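PDB 6GNE: probable starch synthase 4, chloroplastic/amyloplastic from Arabidopsis thaliana, which belongs to the starch synthases, proteins of the GT-B fold with two Rossmann-like domains, and binds adenosine-5'-diphosphate in this model. Local coordinates for residues Y375-A378 with L379-I383; N292-A295 with L296-L300; R354-E357 with G358-Q361. One frame throughout, in Å; residues are numbered along the deposited sequence.

Overall arrangement
All three contacts are short helical stretches in the C-terminal Rossmann-like half, contact 1 including the residues that lead into its helix. Contact 1 starts helix 377-386 beside ADP, and contact 2 ends helix 287-300, farther from the centre of the chain; Leu-379 and Ile-383 of contact 1 meet Leu-296 of contact 2. Contact 3, on helix 350-362, has its nearest atoms about 10 Å from contact 2 and about 11 Å from contact 1. All are partly buried, but their chemistry differs: capping and base recognition in contact 1, buried cationic chains on one side and Leu-296 on another in contact 2, and in contact 3 half the touching residues exposed, with Phe-356 and Ile-359 buried.

Contact 1. Residues Y375-A378 with L379-I383; sequences YDEA and LSHTI. With ADP (adenosine-5'-diphosphate), chain F.
Asp-376 O takes the N-H of Ser-380 at 3.2 Å, the first i to i+4 bond of helix 377-386, and one step on His-381 N reaches Glu-377 O in a longer, weak bond. Asp-376 is the N-cap: its OD1 accepts from Leu-379 N at 3.1 Å. The bond is nearly straight at the hydrogen (176°), but the N-H arrives from well above the carboxylate plane. The same carboxylate rests on Leu-379, with Asp-376 CG 3.7 Å from Leu-379 CB; Leu-379 CD1 stays beside it, and CD2 packs on Leu-296.

Glu-377 O has a second, shorter partner. With chi1 at 72°, Ser-380 OG sits between its own backbone N and carbonyl carbon and turns back to bond Glu-377 O at 2.8 Å, in the carbonyl plane and on a lone pair. The edge of the His-381 ring meets this oxygen too, CD2 lying 3.4 Å from Glu-377 O. The Glu-377 chain runs alongside that ring, its carboxylate plane turned 58° to it. Asp-274 bonds His-381 ND1 and Trp-269 stacks on the imidazole, together probably fixing its rotation.

On the ligand side, Asp-376 N donates to N1 of ADP at 3.1 Å, and the adenine lies over one face of the Tyr-375 ring, where Tyr-375 CE1 is 3.3 Å from ADP N3. A backbone N-H reading the base edge, an aromatic ring against its face and a capped helix starting next to it make up the adenine end of the nucleotide site in this GT-B protein's C-terminal domain.

Contact 2. Residues N292-A295 with L296-L300; sequences NKHA and LRKQL
Four successive i to i+4 backbone bonds tie 292-295 to 296-300, among them Leu-296 N to Asn-292 O at 2.9 Å and Gln-299 N to Ala-295 O at 2.8 Å; the stretch is regular alpha-helix.

The charged pair here is Lys-293 and Arg-297, whose chains run side by side and point the same way. Lys-293 is fully extended and lays its CE methylene over one face of the guanidinium, 3.5 Å from Arg-297 NH2. Arg-297 leaves the helix with CG beside its backbone N (chi1 -73°), which brings Arg-297 CG to 3.3 Å from Lys-293 O. The two cationic ends come close, Lys-293 NZ to Arg-297 NH2 4.0 Å, at buried positions. A salt bridge from NZ to the carboxylate of Asp-388 probably offsets part of the repulsion; Arg-309 O and Gln-340 OE1 supply neutral acceptors, to NZ and to Arg-297 NE.

Apolar packing belongs to another face. Leu-296 sends its branches away from the turn towards Leu-379 and Ala-386 of helix 377-386 and Leu-311 of strand 311-317, so helix 287-300 packs on the parallel sheet of the C-terminal Rossmann-like domain and on the helix beside it.

Polar bonds from the first and last residues of 292-300 reach other parts of the chain: the amide of Asn-292 gives its ND2 to Ala-279 O, and Leu-300 O accepts from Arg-370.

Looser contact marks the exposed side, where His-294 and the bent chain of Lys-298 lie alongside each other, His-294 CE1 4.0 Å from Lys-298 CE.

Contact 3. Residues R354-E357 with G358-Q361; sequences REFE and GIEQ
Arg-354 meets the second half of the stretch through its backbone alone, its O accepting from Gly-358 N at 3.1 Å, while its side chain heads off the helix. Glu-355 O is bonded only weakly by Ile-359 N, and the isoleucine side chain lies against the same oxygen: with CG1 beside its own backbone N (chi1 -65°), Ile-359 CG1 is 3.5 Å from Glu-355 O and CD1 follows close behind. Glu-355 also has a long, weak ion pair with Arg-328 of helix 324-336. Next, Phe-356 O takes Glu-360 N at 2.9 Å. Its ring meets Ile-359 loosely and at a slant, Phe-356 CD2 lying 4.4 Å from Ile-359 CD1. At Glu-357 the backbone O accepts from Gln-361 N at 3.2 Å, and the bent Gln-361 chain folds its amide back over that carbonyl, with Gln-361 CD 3.4 Å from Glu-357 O; neither amide end bonds it. Helix 350-362 is the crossover of the beta-alpha-beta unit joining strands 340-346 and 369-372: Ile-359 packs on Leu-371 of the second strand and on Tyr-332 of helix 324-336, and Phe-356 on Leu-318, just after strand 311-317, and Leu-373, just after strand 369-372.

Contact 1. Residues Y375-A378 with L379-I383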
loop_
_atom_site.group_PDB
_atom_site.type_symbol
_atom_site.label_atom_id
_atom_site.label_comp_id
_atom_site.label_asym_id
_atom_site.label_seq_id
_atom_site.Cartn_x
_atom_site.Cartn_y
_atom_site.Cartn_z
ATOM N N TYR A 375 6.396 7.108 -12.617
ATOM C CA TYR A 375 6.736 6.683 -11.260
ATOM C C TYR A 375 8.107 7.276 -10.963
ATOM O O TYR A 375 8.999 7.062 -11.735
ATOM C CB TYR A 375 6.778 5.136 -11.133
ATOM C CG TYR A 375 6.951 4.740 -9.703
ATOM C CD1 TYR A 375 5.845 4.714 -8.839
ATOM C CD2 TYR A 375 8.235 4.504 -9.158
ATOM C CE1 TYR A 375 5.983 4.428 -7.483
ATOM C CE2 TYR A 375 8.385 4.238 -7.805
ATOM C CZ TYR A 375 7.245 4.194 -6.973
ATOM O OH TYR A 375 7.375 3.920 -5.622
ATOM N N ASP A 376 8.264 8.054 -9.897
ATOM C CA ASP A 376 9.585 8.575 -9.508
ATOM C C ASP A 376 9.669 8.799 -7.992
ATOM O O ASP A 376 9.047 9.714 -7.440
ATOM C CB ASP A 376 9.880 9.875 -10.262
ATOM C CG ASP A 376 11.307 10.380 -10.071
ATOM O OD1 ASP A 376 11.898 10.234 -8.991
ATOM O OD2 ASP A 376 11.837 10.993 -11.012
ATOM N N GLU A 377 10.488 7.977 -7.344
ATOM C CA GLU A 377 10.640 7.980 -5.897
ATOM C C GLU A 377 11.261 9.264 -5.391
ATOM O O GLU A 377 10.709 9.953 -4.550
ATOM C CB GLU A 377 11.488 6.783 -5.422
ATOM C CG GLU A 377 11.208 6.439 -3.964
ATOM C CD GLU A 377 12.265 5.585 -3.267
ATOM O OE1 GLU A 377 12.084 5.418 -2.043
ATOM O OE2 GLU A 377 13.232 5.078 -3.900
ATOM N N ALA A 378 12.425 9.587 -5.912
ATOM C CA ALA A 378 13.120 10.802 -5.501
ATOM C C ALA A 378 12.151 12.002 -5.542
ATOM O O ALA A 378 11.984 12.724 -4.560
ATOM C CB ALA A 378 14.350 11.030 -6.385
ATOM N N LEU A 379 11.485 12.179 -6.675
ATOM C CA LEU A 379 10.596 13.327 -6.885
ATOM C C LEU A 379 9.423 13.410 -5.910
ATOM O O LEU A 379 9.082 14.520 -5.452
ATOM C CB LEU A 379 10.048 13.363 -8.326
ATOM C CG LEU A 379 10.606 14.516 -9.148
ATOM C CD1 LEU A 379 10.102 14.376 -10.580
ATOM C CD2 LEU A 379 10.201 15.879 -8.553
ATOM N N SER A 380 8.818 12.262 -5.595
ATOM C CA SER A 380 7.747 12.225 -4.600
ATOM C C SER A 380 8.161 12.837 -3.278
ATOM O O SER A 380 7.433 13.651 -2.719
ATOM C CB SER A 380 7.174 10.818 -4.401
ATOM O OG SER A 380 8.044 9.978 -3.716
ATOM N N HIS A 381 9.345 12.486 -2.788
ATOM C CA HIS A 381 9.869 13.136 -1.587
ATOM C C HIS A 381 9.817 14.657 -1.676
ATOM O O HIS A 381 9.247 15.286 -0.801
ATOM C CB HIS A 381 11.268 12.646 -1.240
ATOM C CG HIS A 381 11.303 11.269 -0.648
ATOM N ND1 HIS A 381 11.357 11.045 0.706
ATOM C CD2 HIS A 381 11.278 10.045 -1.229
ATOM C CE1 HIS A 381 11.375 9.747 0.932
ATOM N NE2 HIS A 381 11.321 9.116 -0.223
ATOM N N THR A 382 10.385 15.242 -2.727
ATOM C CA THR A 382 10.447 16.713 -2.848
ATOM C C THR A 382 9.056 17.321 -3.035
ATOM O O THR A 382 8.816 18.451 -2.609
ATOM C CB THR A 382 11.402 17.190 -3.979
ATOM O OG1 THR A 382 11.068 16.545 -5.217
ATOM C CG2 THR A 382 12.862 16.844 -3.674
ATOM N N ILE A 383 8.119 16.576 -3.637
ATOM C CA ILE A 383 6.738 17.066 -3.809
ATOM C C ILE A 383 5.983 17.126 -2.510
ATOM O O ILE A 383 5.302 18.123 -2.252
ATOM C CB ILE A 383 5.954 16.300 -4.897
ATOM C CG1 ILE A 383 6.486 16.689 -6.276
ATOM C CG2 ILE A 383 4.470 16.617 -4.825
ATOM C CD1 ILE A 383 6.008 15.790 -7.396
HETATM P PB ADP F . -2.061 2.651 -3.431
HETATM O O1B ADP F . -1.620 1.484 -2.598
HETATM O O2B ADP F . -1.141 3.067 -4.543
HETATM O O3B ADP F . -3.474 2.456 -3.930
HETATM P PA ADP F . -1.298 4.122 -1.070
HETATM O O1A ADP F . -1.565 5.536 -0.643
HETATM O O2A ADP F . -1.654 3.071 -0.050
HETATM O O3A ADP F . -2.097 3.928 -2.454
HETATM O "O5'" ADP F . 0.247 3.909 -1.454
HETATM C "C5'" ADP F . 0.900 4.693 -2.454
HETATM C "C4'" ADP F . 2.433 4.729 -2.327
HETATM O "O4'" ADP F . 3.028 4.775 -3.633
HETATM C "C3'" ADP F . 2.951 5.976 -1.641
HETATM O "O3'" ADP F . 4.209 5.682 -1.057
HETATM C "C2'" ADP F . 3.159 6.945 -2.775
HETATM O "O2'" ADP F . 4.103 7.957 -2.471
HETATM C "C1'" ADP F . 3.681 6.027 -3.840
HETATM N N9 ADP F . 3.387 6.477 -5.218
HETATM C C8 ADP F . 2.225 6.376 -5.874
HETATM N N7 ADP F . 2.349 6.850 -7.134
HETATM C C5 ADP F . 3.616 7.262 -7.300
HETATM C C6 ADP F . 4.428 7.881 -8.394
HETATM N N6 ADP F . 3.859 8.160 -9.594
HETATM N N1 ADP F . 5.738 8.150 -8.127
HETATM C C2 ADP F . 6.278 7.881 -6.910
HETATM N N3 ADP F . 5.592 7.335 -5.893
HETATM C C4 ADP F . 4.290 7.014 -6.027
#

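Contact 2. Residues N292-A295 with L296-L300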
loop_
_atom_site.group_PDB
_atom_site.type_symbol
_atom_site.label_atom_id
_atom_site.label_comp_id
_atom_site.label_asym_id
_atom_site.label_seq_id
_atom_site.Cartn_x
_atom_site.Cartn_y
_atom_site.Cartn_z
ATOM N N ASN A 292 12.318 24.002 0.092
ATOM C CA ASN A 292 11.944 22.913 -0.842
ATOM C C ASN A 292 10.887 23.378 -1.854
ATOM O O ASN A 292 10.926 23.020 -3.035
ATOM C CB ASN A 292 11.451 21.653 -0.094
ATOM C CG ASN A 292 12.586 20.838 0.506
ATOM O OD1 ASN A 292 13.456 20.326 -0.214
ATOM N ND2 ASN A 292 12.583 20.717 1.835
ATOM N N LYS A 293 9.950 24.190 -1.388
ATOM C CA LYS A 293 8.997 24.819 -2.275
ATOM C C LYS A 293 9.718 25.611 -3.367
ATOM O O LYS A 293 9.419 25.459 -4.549
ATOM C CB LYS A 293 8.022 25.687 -1.484
ATOM C CG LYS A 293 6.904 26.238 -2.352
ATOM C CD LYS A 293 5.830 26.872 -1.507
ATOM C CE LYS A 293 4.802 27.549 -2.394
ATOM N NZ LYS A 293 3.664 28.093 -1.613
ATOM N N HIS A 294 10.705 26.409 -2.971
ATOM C CA HIS A 294 11.471 27.181 -3.943
ATOM C C HIS A 294 12.298 26.262 -4.888
ATOM O O HIS A 294 12.295 26.451 -6.097
ATOM C CB HIS A 294 12.352 28.195 -3.216
ATOM C CG HIS A 294 13.132 29.095 -4.128
ATOM N ND1 HIS A 294 14.406 28.782 -4.563
ATOM C CD2 HIS A 294 12.826 30.299 -4.680
ATOM C CE1 HIS A 294 14.858 29.770 -5.319
ATOM N NE2 HIS A 294 13.918 30.696 -5.416
ATOM N N ALA A 295 12.967 25.262 -4.330
ATOM C CA ALA A 295 13.795 24.362 -5.110
ATOM C C ALA A 295 12.969 23.629 -6.188
ATOM O O ALA A 295 13.392 23.553 -7.355
ATOM C CB ALA A 295 14.511 23.359 -4.201
ATOM N N LEU A 296 11.781 23.130 -5.809
ATOM C CA LEU A 296 10.922 22.394 -6.738
ATOM C C LEU A 296 10.395 23.286 -7.856
ATOM O O LEU A 296 10.403 22.879 -9.017
ATOM C CB LEU A 296 9.760 21.752 -6.025
ATOM C CG LEU A 296 8.900 20.870 -6.912
ATOM C CD1 LEU A 296 9.625 19.612 -7.362
ATOM C CD2 LEU A 296 7.632 20.498 -6.144
ATOM N N ARG A 297 9.956 24.489 -7.507
ATOM C CA ARG A 297 9.589 25.485 -8.521
ATOM C C ARG A 297 10.695 25.717 -9.553
ATOM O O ARG A 297 10.452 25.675 -10.768
ATOM C CB ARG A 297 9.201 26.817 -7.868
ATOM C CG ARG A 297 7.842 26.785 -7.180
ATOM C CD ARG A 297 7.645 28.045 -6.383
ATOM N NE ARG A 297 6.240 28.316 -6.122
ATOM C CZ ARG A 297 5.761 29.348 -5.410
ATOM N NH1 ARG A 297 6.553 30.250 -4.832
ATOM N NH2 ARG A 297 4.450 29.473 -5.253
ATOM N N LYS A 298 11.903 25.928 -9.040
ATOM C CA LYS A 298 13.105 26.175 -9.845
ATOM C C LYS A 298 13.431 24.939 -10.712
ATOM O O LYS A 298 13.712 25.071 -11.894
ATOM C CB LYS A 298 14.261 26.579 -8.914
ATOM C CG LYS A 298 15.608 26.842 -9.535
ATOM C CD LYS A 298 16.365 27.918 -8.758
ATOM C CE LYS A 298 15.945 29.350 -9.170
ATOM N NZ LYS A 298 16.902 30.426 -8.747
ATOM N N GLN A 299 13.353 23.738 -10.148
ATOM C CA GLN A 299 13.632 22.547 -10.944
ATOM C C GLN A 299 12.607 22.383 -12.076
ATOM O O GLN A 299 12.978 22.016 -13.175
ATOM C CB GLN A 299 13.688 21.291 -10.077
ATOM C CG GLN A 299 13.974 20.006 -10.856
ATOM C CD GLN A 299 13.988 18.789 -9.952
ATOM O OE1 GLN A 299 14.942 18.609 -9.222
ATOM N NE2 GLN A 299 12.928 17.964 -9.981
ATOM N N LEU A 300 11.326 22.651 -11.798
ATOM C CA LEU A 300 10.248 22.408 -12.770
ATOM C C LEU A 300 9.976 23.569 -13.715
ATOM O O LEU A 300 9.301 23.374 -14.709
ATOM C CB LEU A 300 8.954 22.043 -12.051
ATOM C CG LEU A 300 9.028 20.755 -11.233
ATOM C CD1 LEU A 300 7.710 20.531 -10.521
ATOM C CD2 LEU A 300 9.411 19.532 -12.062
#

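Contact 3. Residues R354-E357 with G358-Q361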
loop_
_atom_site.group_PDB
_atom_site.type_symbol
_atom_site.label_atom_id
_atom_site.label_comp_id
_atom_site.label_asym_id
_atom_site.label_seq_id
_atom_site.Cartn_x
_atom_site.Cartn_y
_atom_site.Cartn_z
ATOM N N ARG A 354 -3.570 8.699 -21.860
ATOM C CA ARG A 354 -3.790 9.580 -23.018
ATOM C C ARG A 354 -4.476 10.917 -22.591
ATOM O O ARG A 354 -4.103 11.989 -23.052
ATOM C CB ARG A 354 -4.610 8.797 -24.048
ATOM C CG ARG A 354 -4.608 9.285 -25.477
ATOM C CD ARG A 354 -4.733 8.149 -26.470
ATOM N NE ARG A 354 -5.978 7.392 -26.238
ATOM C CZ ARG A 354 -6.083 6.129 -25.796
ATOM N NH1 ARG A 354 -5.021 5.335 -25.582
ATOM N NH2 ARG A 354 -7.305 5.608 -25.617
ATOM N N GLU A 355 -5.442 10.844 -21.679
ATOM C CA GLU A 355 -6.192 12.014 -21.197
ATOM C C GLU A 355 -5.275 12.977 -20.430
ATOM O O GLU A 355 -5.328 14.195 -20.639
ATOM C CB GLU A 355 -7.361 11.559 -20.299
ATOM C CG GLU A 355 -8.423 12.597 -19.907
ATOM C CD GLU A 355 -9.254 12.141 -18.678
ATOM O OE1 GLU A 355 -9.696 12.991 -17.849
ATOM O OE2 GLU A 355 -9.463 10.909 -18.482
ATOM N N PHE A 356 -4.424 12.430 -19.565
ATOM C CA PHE A 356 -3.471 13.238 -18.812
ATOM C C PHE A 356 -2.318 13.743 -19.676
ATOM O O PHE A 356 -1.845 14.854 -19.475
ATOM C CB PHE A 356 -2.984 12.500 -17.549
ATOM C CG PHE A 356 -3.972 12.560 -16.425
ATOM C CD1 PHE A 356 -5.056 11.680 -16.377
ATOM C CD2 PHE A 356 -3.890 13.553 -15.475
ATOM C CE1 PHE A 356 -6.007 11.761 -15.392
ATOM C CE2 PHE A 356 -4.854 13.646 -14.476
ATOM C CZ PHE A 356 -5.901 12.739 -14.433
ATOM N N GLU A 357 -1.883 12.930 -20.635
ATOM C CA GLU A 357 -0.870 13.337 -21.606
ATOM C C GLU A 357 -1.297 14.599 -22.367
ATOM O O GLU A 357 -0.456 15.443 -22.670
ATOM C CB GLU A 357 -0.556 12.212 -22.612
ATOM C CG GLU A 357 0.576 11.290 -22.146
ATOM C CD GLU A 357 0.724 9.986 -22.937
ATOM O OE1 GLU A 357 1.460 9.107 -22.434
ATOM O OE2 GLU A 357 0.127 9.829 -24.038
ATOM N N GLY A 358 -2.601 14.706 -22.667
ATOM C CA GLY A 358 -3.182 15.886 -23.327
ATOM C C GLY A 358 -3.144 17.131 -22.459
ATOM O O GLY A 358 -2.789 18.220 -22.908
ATOM N N ILE A 359 -3.490 16.954 -21.195
ATOM C CA ILE A 359 -3.425 18.036 -20.214
ATOM C C ILE A 359 -1.976 18.496 -20.018
ATOM O O ILE A 359 -1.713 19.678 -19.857
ATOM C CB ILE A 359 -4.022 17.607 -18.862
ATOM C CG1 ILE A 359 -5.518 17.329 -19.004
ATOM C CG2 ILE A 359 -3.811 18.698 -17.827
ATOM C CD1 ILE A 359 -6.103 16.463 -17.936
ATOM N N GLU A 360 -1.041 17.553 -20.043
ATOM C CA GLU A 360 0.348 17.872 -19.811
ATOM C C GLU A 360 0.866 18.775 -20.899
ATOM O O GLU A 360 1.460 19.786 -20.591
ATOM C CB GLU A 360 1.189 16.591 -19.668
ATOM C CG GLU A 360 2.593 16.823 -19.182
ATOM C CD GLU A 360 3.643 16.125 -20.029
ATOM O OE1 GLU A 360 4.324 16.855 -20.819
ATOM O OE2 GLU A 360 3.753 14.869 -19.928
ATOM N N GLN A 361 0.645 18.422 -22.160
ATOM C CA GLN A 361 1.056 19.245 -23.305
ATOM C C GLN A 361 0.521 20.674 -23.276
ATOM O O GLN A 361 1.223 21.665 -23.576
ATOM C CB GLN A 361 0.510 18.625 -24.629
ATOM C CG GLN A 361 1.505 17.857 -25.490
ATOM C CD GLN A 361 1.800 16.445 -24.972
ATOM O OE1 GLN A 361 1.314 15.449 -25.533
ATOM N NE2 GLN A 361 2.575 16.355 -23.864
#